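Local coordinates for oxygen-independent coproporphyrinogen III oxidase (Escherichia coli, PDB 1OLT), which catalyses the oxygen-independent oxidative decarboxylation of coproporphyrinogen III to protoporphyrinogen IX in heme biosynthesis, using a [4Fe-4S] cluster and S-adenosylmethionine, at residues L86-E90 with R125-L129; R103-Q107 with T314-D320; D366-R370 with Y399-D403. One frame throughout, in Å; residues are numbered along the deposited sequence.

Contact 1. Residues L86-E90 with R125-L129; sequences LDALE and RLMKL
Asp87 OD1 is gripped by both terminal nitrogens of Arg125. NH2 of Arg125 meets the anti lone pair of Asp87 OD1 at 2.8 Å, while NH1, 3.1 Å from the same oxygen, arrives from above the carboxylate plane. The grip is end-on, with guanidinium and carboxylate planes 55° apart. Arg125 NH2 also donates to Glu90 OE1 at 3.1 Å, and this bond to a second carboxylate completes a salt-bridge network that should restrain rotation of the guanidinium. With CG anti to the backbone N (chi1 180°) and the chain extended as far as NE, Arg125 reaches across to helix 80-96. Leu86 runs past it in the opposite direction and lays CB over one guanidinium face, 3.5 Å from NH1. The apolar layer lies beside this network: Leu126 CD1 touches Leu89 CD1 at 4.0 Å, Leu126 CD2 meets Leu86 CD2, and Leu129 lies across Glu90. The segments run parallel within 1°, axes 10.7 Å apart, on successive helices, 80-96 and 120-133, of the partial radical SAM β/α barrel; Leu89 packs on Val57 and Leu126 on Ile59 of strand 53-62, Leu126 also on Trp110 of strand 105-112, and Tyr346 of helix 343-353 touches Leu89.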
loop_
_atom_site.group_PDB
_atom_site.type_symbol
_atom_site.label_atom_id
_atom_site.label_comp_id
_atom_site.label_asym_id
_atom_site.label_seq_id
_atom_site.Cartn_x
_atom_site.Cartn_y
_atom_site.Cartn_z
ATOM N N LEU A 86 -8.398 20.861 -4.211
ATOM C CA LEU A 86 -7.187 21.330 -4.835
ATOM C C LEU A 86 -6.836 22.747 -4.404
ATOM O O LEU A 86 -5.638 23.064 -4.321
ATOM C CB LEU A 86 -7.248 21.274 -6.372
ATOM C CG LEU A 86 -7.239 19.927 -7.089
ATOM C CD1 LEU A 86 -6.917 19.992 -8.579
ATOM C CD2 LEU A 86 -6.422 19.007 -6.474
ATOM N N ASP A 87 -7.822 23.574 -4.035
ATOM C CA ASP A 87 -7.497 24.884 -3.441
ATOM C C ASP A 87 -6.698 24.666 -2.150
ATOM O O ASP A 87 -5.760 25.401 -1.876
ATOM C CB ASP A 87 -8.715 25.748 -3.141
ATOM C CG ASP A 87 -9.414 26.235 -4.376
ATOM O OD1 ASP A 87 -8.809 26.305 -5.468
ATOM O OD2 ASP A 87 -10.633 26.613 -4.337
ATOM N N ALA A 88 -7.123 23.706 -1.339
ATOM C CA ALA A 88 -6.455 23.404 -0.059
ATOM C C ALA A 88 -5.079 22.762 -0.255
ATOM O O ALA A 88 -4.148 23.113 0.421
ATOM C CB ALA A 88 -7.311 22.529 0.788
ATOM N N LEU A 89 -4.973 21.849 -1.196
ATOM C CA LEU A 89 -3.701 21.216 -1.568
ATOM C C LEU A 89 -2.703 22.250 -2.066
ATOM O O LEU A 89 -1.529 22.226 -1.645
ATOM C CB LEU A 89 -3.863 20.151 -2.630
ATOM C CG LEU A 89 -4.415 18.803 -2.191
ATOM C CD1 LEU A 89 -4.622 18.000 -3.452
ATOM C CD2 LEU A 89 -3.373 18.129 -1.267
ATOM N N GLU A 90 -3.163 23.193 -2.871
ATOM C CA GLU A 90 -2.299 24.317 -3.266
ATOM C C GLU A 90 -1.657 25.024 -2.045
ATOM O O GLU A 90 -0.473 25.324 -2.030
ATOM C CB GLU A 90 -3.065 25.351 -4.098
ATOM C CG GLU A 90 -2.217 26.581 -4.470
ATOM C CD GLU A 90 -2.917 27.567 -5.453
ATOM O OE1 GLU A 90 -4.153 27.518 -5.625
ATOM O OE2 GLU A 90 -2.224 28.478 -6.015
ATOM N N ARG A 125 -3.919 20.630 -13.168
ATOM C CA ARG A 125 -3.673 21.636 -12.140
ATOM C C ARG A 125 -2.780 21.082 -10.977
ATOM O O ARG A 125 -1.857 21.745 -10.516
ATOM C CB ARG A 125 -4.977 22.187 -11.564
ATOM C CG ARG A 125 -4.807 23.253 -10.473
ATOM C CD ARG A 125 -6.136 23.702 -9.815
ATOM N NE ARG A 125 -5.840 24.532 -8.662
ATOM C CZ ARG A 125 -6.716 24.849 -7.739
ATOM N NH1 ARG A 125 -7.957 24.415 -7.813
ATOM N NH2 ARG A 125 -6.347 25.634 -6.714
ATOM N N LEU A 126 -3.112 19.918 -10.475
ATOM C CA LEU A 126 -2.362 19.355 -9.408
ATOM C C LEU A 126 -0.963 18.995 -9.802
ATOM O O LEU A 126 -0.030 19.256 -9.029
ATOM C CB LEU A 126 -3.097 18.176 -8.791
ATOM C CG LEU A 126 -2.438 17.484 -7.611
ATOM C CD1 LEU A 126 -2.050 18.436 -6.482
ATOM C CD2 LEU A 126 -3.333 16.445 -7.113
ATOM N N MET A 127 -0.792 18.349 -10.971
ATOM C CA MET A 127 0.537 17.996 -11.420
ATOM C C MET A 127 1.435 19.224 -11.564
ATOM O O MET A 127 2.602 19.211 -11.241
ATOM C CB MET A 127 0.499 17.248 -12.734
ATOM C CG MET A 127 0.110 15.847 -12.614
ATOM S SD MET A 127 1.216 14.927 -11.458
ATOM C CE MET A 127 2.738 15.501 -11.912
ATOM N N LYS A 128 0.856 20.299 -12.086
ATOM C CA LYS A 128 1.557 21.559 -12.296
ATOM C C LYS A 128 1.994 22.157 -10.958
ATOM O O LYS A 128 3.133 22.624 -10.828
ATOM C CB LYS A 128 0.681 22.547 -13.111
ATOM C CG LYS A 128 1.293 23.953 -13.333
ATOM C CD LYS A 128 0.317 24.904 -14.076
ATOM C CE LYS A 128 0.946 26.285 -14.322
ATOM N NZ LYS A 128 0.628 26.773 -15.712
ATOM N N LEU A 129 1.126 22.116 -9.956
ATOM C CA LEU A 129 1.500 22.584 -8.603
ATOM C C LEU A 129 2.707 21.788 -8.045
ATOM O O LEU A 129 3.614 22.346 -7.434
ATOM C CB LEU A 129 0.357 22.395 -7.625
ATOM C CG LEU A 129 -0.763 23.415 -7.732
ATOM C CD1 LEU A 129 -1.925 22.917 -6.920
ATOM C CD2 LEU A 129 -0.260 24.757 -7.259
#

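Contact 2. Residues R103-Q107 with T314-D320; sequences RHVSQ and TTQGDTD
Arg103 and Asp320 make the buried, firmly held end of this contact. Arg103 NH1 and NH2 both donate to Asp320 OD2, at 2.8 and 2.9 Å, and the oxygen receives them on its anti side, near the plane of the guanidinium. Arg51 O takes a further bond from Arg103 NH1, and Gly333 N donates to Asp320 OD1, so each charged group has another partner. Ser106 and Gln316 are partly exposed. Ser106 carries OG between the backbone N and the carbonyl carbon (chi1 61°), which turns the hydroxyl to the amide, and the bond to Gln316 OE1 is short at 2.6 Å, in the carbonyl plane; the looseness lies in the weak return bond from Gln316 NE2 to Ser106 O, 3.4 Å long. Buried Gln107 comes from the opposite direction, with OE1 3.5 Å from Gln316 CD, while its NE2 is bonded to Ser54 OG. Were Gln316 replaced by an alanine, Ser106 OG would probably be left without this acceptor and a gap would open beside Gln107 OE1. Thr314 OG1 accepts from Gln316 N, forming an ST turn. Strand 105-112 belongs to the parallel core of the radical SAM fold, and strand 320-324, which this loop enters, also pairs in parallel with strand 53-62.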
loop_
_atom_site.group_PDB
_atom_site.type_symbol
_atom_site.label_atom_id
_atom_site.label_comp_id
_atom_site.label_asym_id
_atom_site.label_seq_id
_atom_site.Cartn_x
_atom_site.Cartn_y
_atom_site.Cartn_z
ATOM N N ARG A 103 15.718 19.044 -2.403
ATOM C CA ARG A 103 15.500 17.629 -2.625
ATOM C C ARG A 103 15.231 17.358 -4.079
ATOM O O ARG A 103 14.889 18.270 -4.849
ATOM C CB ARG A 103 14.324 17.130 -1.787
ATOM C CG ARG A 103 14.468 17.402 -0.295
ATOM C CD ARG A 103 15.466 16.551 0.440
ATOM N NE ARG A 103 15.116 16.572 1.863
ATOM C CZ ARG A 103 14.727 15.527 2.578
ATOM N NH1 ARG A 103 14.692 14.306 2.046
ATOM N NH2 ARG A 103 14.409 15.709 3.856
ATOM N N HIS A 104 15.349 16.070 -4.421
ATOM C CA HIS A 104 15.056 15.545 -5.730
ATOM C C HIS A 104 14.031 14.450 -5.545
ATOM O O HIS A 104 14.239 13.569 -4.718
ATOM C CB HIS A 104 16.344 15.006 -6.327
ATOM C CG HIS A 104 17.362 16.080 -6.545
ATOM N ND1 HIS A 104 17.545 16.692 -7.765
ATOM C CD2 HIS A 104 18.187 16.721 -5.674
ATOM C CE1 HIS A 104 18.489 17.615 -7.656
ATOM N NE2 HIS A 104 18.880 17.668 -6.393
ATOM N N VAL A 105 12.937 14.538 -6.304
ATOM C CA VAL A 105 11.795 13.663 -6.148
ATOM C C VAL A 105 11.988 12.478 -7.099
ATOM O O VAL A 105 12.156 12.661 -8.286
ATOM C CB VAL A 105 10.500 14.392 -6.403
ATOM C CG1 VAL A 105 9.405 13.434 -6.418
ATOM C CG2 VAL A 105 10.301 15.457 -5.277
ATOM N N SER A 106 12.023 11.271 -6.541
ATOM C CA SER A 106 12.184 10.051 -7.298
ATOM C C SER A 106 10.867 9.306 -7.485
ATOM O O SER A 106 10.768 8.369 -8.298
ATOM C CB SER A 106 13.204 9.133 -6.577
ATOM O OG SER A 106 12.718 8.792 -5.276
ATOM N N GLN A 107 9.844 9.752 -6.774
ATOM C CA GLN A 107 8.577 9.005 -6.694
ATOM C C GLN A 107 7.364 9.896 -6.363
ATOM O O GLN A 107 7.458 10.700 -5.438
ATOM C CB GLN A 107 8.745 8.004 -5.593
ATOM C CG GLN A 107 7.809 6.867 -5.601
ATOM C CD GLN A 107 8.258 5.738 -4.577
ATOM O OE1 GLN A 107 8.845 4.721 -4.974
ATOM N NE2 GLN A 107 7.970 5.957 -3.274
ATOM N N THR A 314 8.329 -1.759 -2.983
ATOM C CA THR A 314 9.004 -0.806 -3.846
ATOM C C THR A 314 10.472 -1.080 -3.880
ATOM O O THR A 314 11.019 -1.573 -2.892
ATOM C CB THR A 314 8.768 0.689 -3.356
ATOM O OG1 THR A 314 9.403 1.612 -4.253
ATOM C CG2 THR A 314 9.485 0.949 -2.035
ATOM N N THR A 315 11.124 -0.745 -5.001
ATOM C CA THR A 315 12.597 -0.790 -5.127
ATOM C C THR A 315 13.346 0.362 -4.434
ATOM O O THR A 315 14.496 0.253 -4.163
ATOM C CB THR A 315 13.017 -0.767 -6.629
ATOM O OG1 THR A 315 12.202 0.184 -7.353
ATOM C CG2 THR A 315 12.705 -2.118 -7.285
ATOM N N GLN A 316 12.664 1.460 -4.186
ATOM C CA GLN A 316 13.271 2.680 -3.644
ATOM C C GLN A 316 13.205 2.728 -2.112
ATOM O O GLN A 316 12.163 3.133 -1.509
ATOM C CB GLN A 316 12.535 3.887 -4.225
ATOM C CG GLN A 316 12.554 3.901 -5.779
ATOM C CD GLN A 316 12.033 5.228 -6.385
ATOM O OE1 GLN A 316 12.156 6.322 -5.751
ATOM N NE2 GLN A 316 11.473 5.145 -7.599
ATOM N N GLY A 317 14.301 2.319 -1.486
ATOM C CA GLY A 317 14.449 2.425 -0.044
ATOM C C GLY A 317 15.267 3.641 0.340
ATOM O O GLY A 317 15.942 4.256 -0.493
ATOM N N ASP A 318 15.253 3.954 1.630
ATOM C CA ASP A 318 15.935 5.143 2.179
ATOM C C ASP A 318 15.497 6.410 1.418
ATOM O O ASP A 318 16.334 7.184 0.975
ATOM C CB ASP A 318 17.497 5.020 2.199
ATOM C CG ASP A 318 18.046 4.090 3.356
ATOM O OD1 ASP A 318 17.308 3.729 4.316
ATOM O OD2 ASP A 318 19.223 3.665 3.351
ATOM N N THR A 319 14.182 6.596 1.257
ATOM C CA THR A 319 13.642 7.875 0.857
ATOM C C THR A 319 12.870 8.497 2.027
ATOM O O THR A 319 12.359 7.796 2.880
ATOM C CB THR A 319 12.696 7.770 -0.387
ATOM O OG1 THR A 319 11.496 7.062 -0.029
ATOM C CG2 THR A 319 13.350 6.940 -1.476
ATOM N N ASP A 320 12.792 9.830 2.047
ATOM C CA ASP A 320 11.850 10.482 2.902
ATOM C C ASP A 320 10.559 10.576 2.080
ATOM O O ASP A 320 10.612 10.881 0.880
ATOM C CB ASP A 320 12.319 11.869 3.275
ATOM C CG ASP A 320 13.390 11.879 4.321
ATOM O OD1 ASP A 320 13.462 10.953 5.135
ATOM O OD2 ASP A 320 14.222 12.819 4.409
#

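Contact 3. Residues D366-R370 with Y399-D403; sequences DDCIR and YFAED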
loop_
_atom_site.group_PDB
_atom_site.type_symbol
_atom_site.label_atom_id
_atom_site.label_comp_id
_atom_site.label_asym_id
_atom_site.label_seq_id
_atom_site.Cartn_x
_atom_site.Cartn_y
_atom_site.Cartn_z
ATOM N N ASP A 366 15.464 1.844 19.442
ATOM C CA ASP A 366 14.852 0.539 19.443
ATOM C C ASP A 366 13.747 0.412 18.376
ATOM O O ASP A 366 13.700 -0.595 17.682
ATOM C CB ASP A 366 14.278 0.296 20.840
ATOM C CG ASP A 366 13.647 -1.066 20.975
ATOM O OD1 ASP A 366 14.408 -2.023 20.878
ATOM O OD2 ASP A 366 12.410 -1.248 21.120
ATOM N N ASP A 367 12.892 1.448 18.253
ATOM C CA ASP A 367 11.851 1.497 17.194
ATOM C C ASP A 367 12.538 1.328 15.846
ATOM O O ASP A 367 12.071 0.566 14.998
ATOM C CB ASP A 367 11.089 2.835 17.191
ATOM C CG ASP A 367 10.128 3.002 18.387
ATOM O OD1 ASP A 367 9.711 2.013 19.053
ATOM O OD2 ASP A 367 9.706 4.136 18.707
ATOM N N CYS A 368 13.655 2.044 15.652
ATOM C CA CYS A 368 14.293 2.061 14.316
ATOM C C CYS A 368 14.905 0.726 13.960
ATOM O O CYS A 368 14.800 0.277 12.826
ATOM C CB CYS A 368 15.358 3.157 14.225
ATOM S SG CYS A 368 14.677 4.842 14.102
ATOM N N ILE A 369 15.586 0.120 14.917
ATOM C CA ILE A 369 16.152 -1.182 14.700
ATOM C C ILE A 369 14.990 -2.076 14.189
ATOM O O ILE A 369 14.997 -2.594 13.092
ATOM C CB ILE A 369 16.785 -1.691 16.039
ATOM C CG1 ILE A 369 18.081 -0.892 16.363
ATOM C CG2 ILE A 369 17.043 -3.161 15.977
ATOM C CD1 ILE A 369 18.344 -0.625 17.904
ATOM N N ARG A 370 13.992 -2.213 15.058
ATOM C CA ARG A 370 12.967 -3.216 14.932
ATOM C C ARG A 370 12.201 -2.999 13.646
ATOM O O ARG A 370 11.789 -3.951 13.004
ATOM C CB ARG A 370 12.040 -3.171 16.141
ATOM C CG ARG A 370 12.673 -3.674 17.465
ATOM C CD ARG A 370 11.760 -3.498 18.635
ATOM N NE ARG A 370 12.404 -3.982 19.859
ATOM C CZ ARG A 370 12.528 -5.244 20.201
ATOM N NH1 ARG A 370 12.042 -6.221 19.460
ATOM N NH2 ARG A 370 13.155 -5.536 21.332
ATOM N N TYR A 399 20.132 -8.340 22.656
ATOM C CA TYR A 399 19.229 -7.309 22.411
ATOM C C TYR A 399 17.822 -7.879 22.099
ATOM O O TYR A 399 16.820 -7.323 22.524
ATOM C CB TYR A 399 19.724 -6.509 21.258
ATOM C CG TYR A 399 19.030 -5.218 21.200
ATOM C CD1 TYR A 399 17.833 -5.088 20.494
ATOM C CD2 TYR A 399 19.531 -4.101 21.859
ATOM C CE1 TYR A 399 17.166 -3.862 20.433
ATOM C CE2 TYR A 399 18.859 -2.857 21.788
ATOM C CZ TYR A 399 17.689 -2.757 21.082
ATOM O OH TYR A 399 17.031 -1.541 21.015
ATOM N N PHE A 400 17.799 -9.037 21.435
ATOM C CA PHE A 400 16.579 -9.729 21.073
ATOM C C PHE A 400 16.306 -11.074 21.791
ATOM O O PHE A 400 15.509 -11.864 21.284
ATOM C CB PHE A 400 16.593 -9.973 19.557
ATOM C CG PHE A 400 16.581 -8.731 18.768
ATOM C CD1 PHE A 400 15.447 -7.954 18.741
ATOM C CD2 PHE A 400 17.696 -8.322 18.062
ATOM C CE1 PHE A 400 15.394 -6.752 17.977
ATOM C CE2 PHE A 400 17.657 -7.119 17.281
ATOM C CZ PHE A 400 16.513 -6.348 17.253
ATOM N N ALA A 401 16.912 -11.315 22.949
ATOM C CA ALA A 401 16.685 -12.568 23.661
ATOM C C ALA A 401 15.175 -12.884 23.787
ATOM O O ALA A 401 14.729 -13.963 23.427
ATOM C CB ALA A 401 17.335 -12.507 25.061
ATOM N N GLU A 402 14.438 -11.930 24.332
ATOM C CA GLU A 402 12.996 -12.035 24.545
ATOM C C GLU A 402 12.264 -12.443 23.262
ATOM O O GLU A 402 11.428 -13.346 23.274
ATOM C CB GLU A 402 12.422 -10.704 25.087
ATOM C CG GLU A 402 13.409 -9.797 25.852
ATOM C CD GLU A 402 14.550 -9.249 24.983
ATOM O OE1 GLU A 402 14.356 -9.036 23.764
ATOM O OE2 GLU A 402 15.648 -9.041 25.519
ATOM N N ASP A 403 12.600 -11.765 22.165
ATOM C CA ASP A 403 11.989 -11.984 20.852
ATOM C C ASP A 403 12.264 -13.372 20.285
ATOM O O ASP A 403 11.385 -13.981 19.672
ATOM C CB ASP A 403 12.518 -10.926 19.855
ATOM C CG ASP A 403 12.508 -9.549 20.446
ATOM O OD1 ASP A 403 11.514 -8.804 20.231
ATOM O OD2 ASP A 403 13.424 -9.136 21.193
#
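Arg370 and Asp403 join helices 365-380 and 401-412 of the HemN C-terminal domain, a family of the helix-turn-helix clan, through a salt-bridge network that also takes in Asp366. The guanidinium of Arg370 is met by a carboxylate at its edge at each of two places and by an aromatic edge over one face. Phe400 stands nearly upright on that face, ring and guanidinium planes 82° apart, with CE1 3.7 Å from Arg370 NH1. The ring edge is also used on the apolar side, where Phe400 CZ touches Ile369 CG2 at 3.5 Å. Within its own helix, Arg370 NE donates to Asp366 OD1 at 3.0 Å, and more weakly to OD2. The extended Arg370 chain doubles back along the helix to meet this carboxylate, whose CG is anti to the Asp366 backbone N (chi1 -178°). Asp366 OD1 is shared: the Tyr399 hydroxyl donates to its anti lone pair at 2.7 Å, while Arg370 NE meets it on the syn side. Tyr399 CD1 sits over the centre of the Phe400 ring. Phe440 also meets Phe400 edge-to-face, and its carbonyl O accepts from Arg370 NH1. A salt bridge between the helices is made by that same nitrogen: Arg370 NH1 lies 2.7 Å from Asp403 OD1, approaching from above the carboxylate plane with an N-H...O angle of 153°.

In the fold
From the N terminus, contact 1 opens on helix 80-96 and closes on helix 120-133 after 34 intervening residues, which include strand 105-112. Contact 2 begins at the start of that strand, inside the loop closed by contact 1, and closes some 200 residues later at 314-320, so the two cross along the chain. Their nearest atoms are about 9 Å apart. Contact 1 joins neighbouring helices on the outside of the partial barrel, whereas contact 2 brings a late loop back to an early strand. Contact 3 follows in series, closing a short, mostly helical loop in the C-terminal domain, its centre about 26 Å from that of contact 2.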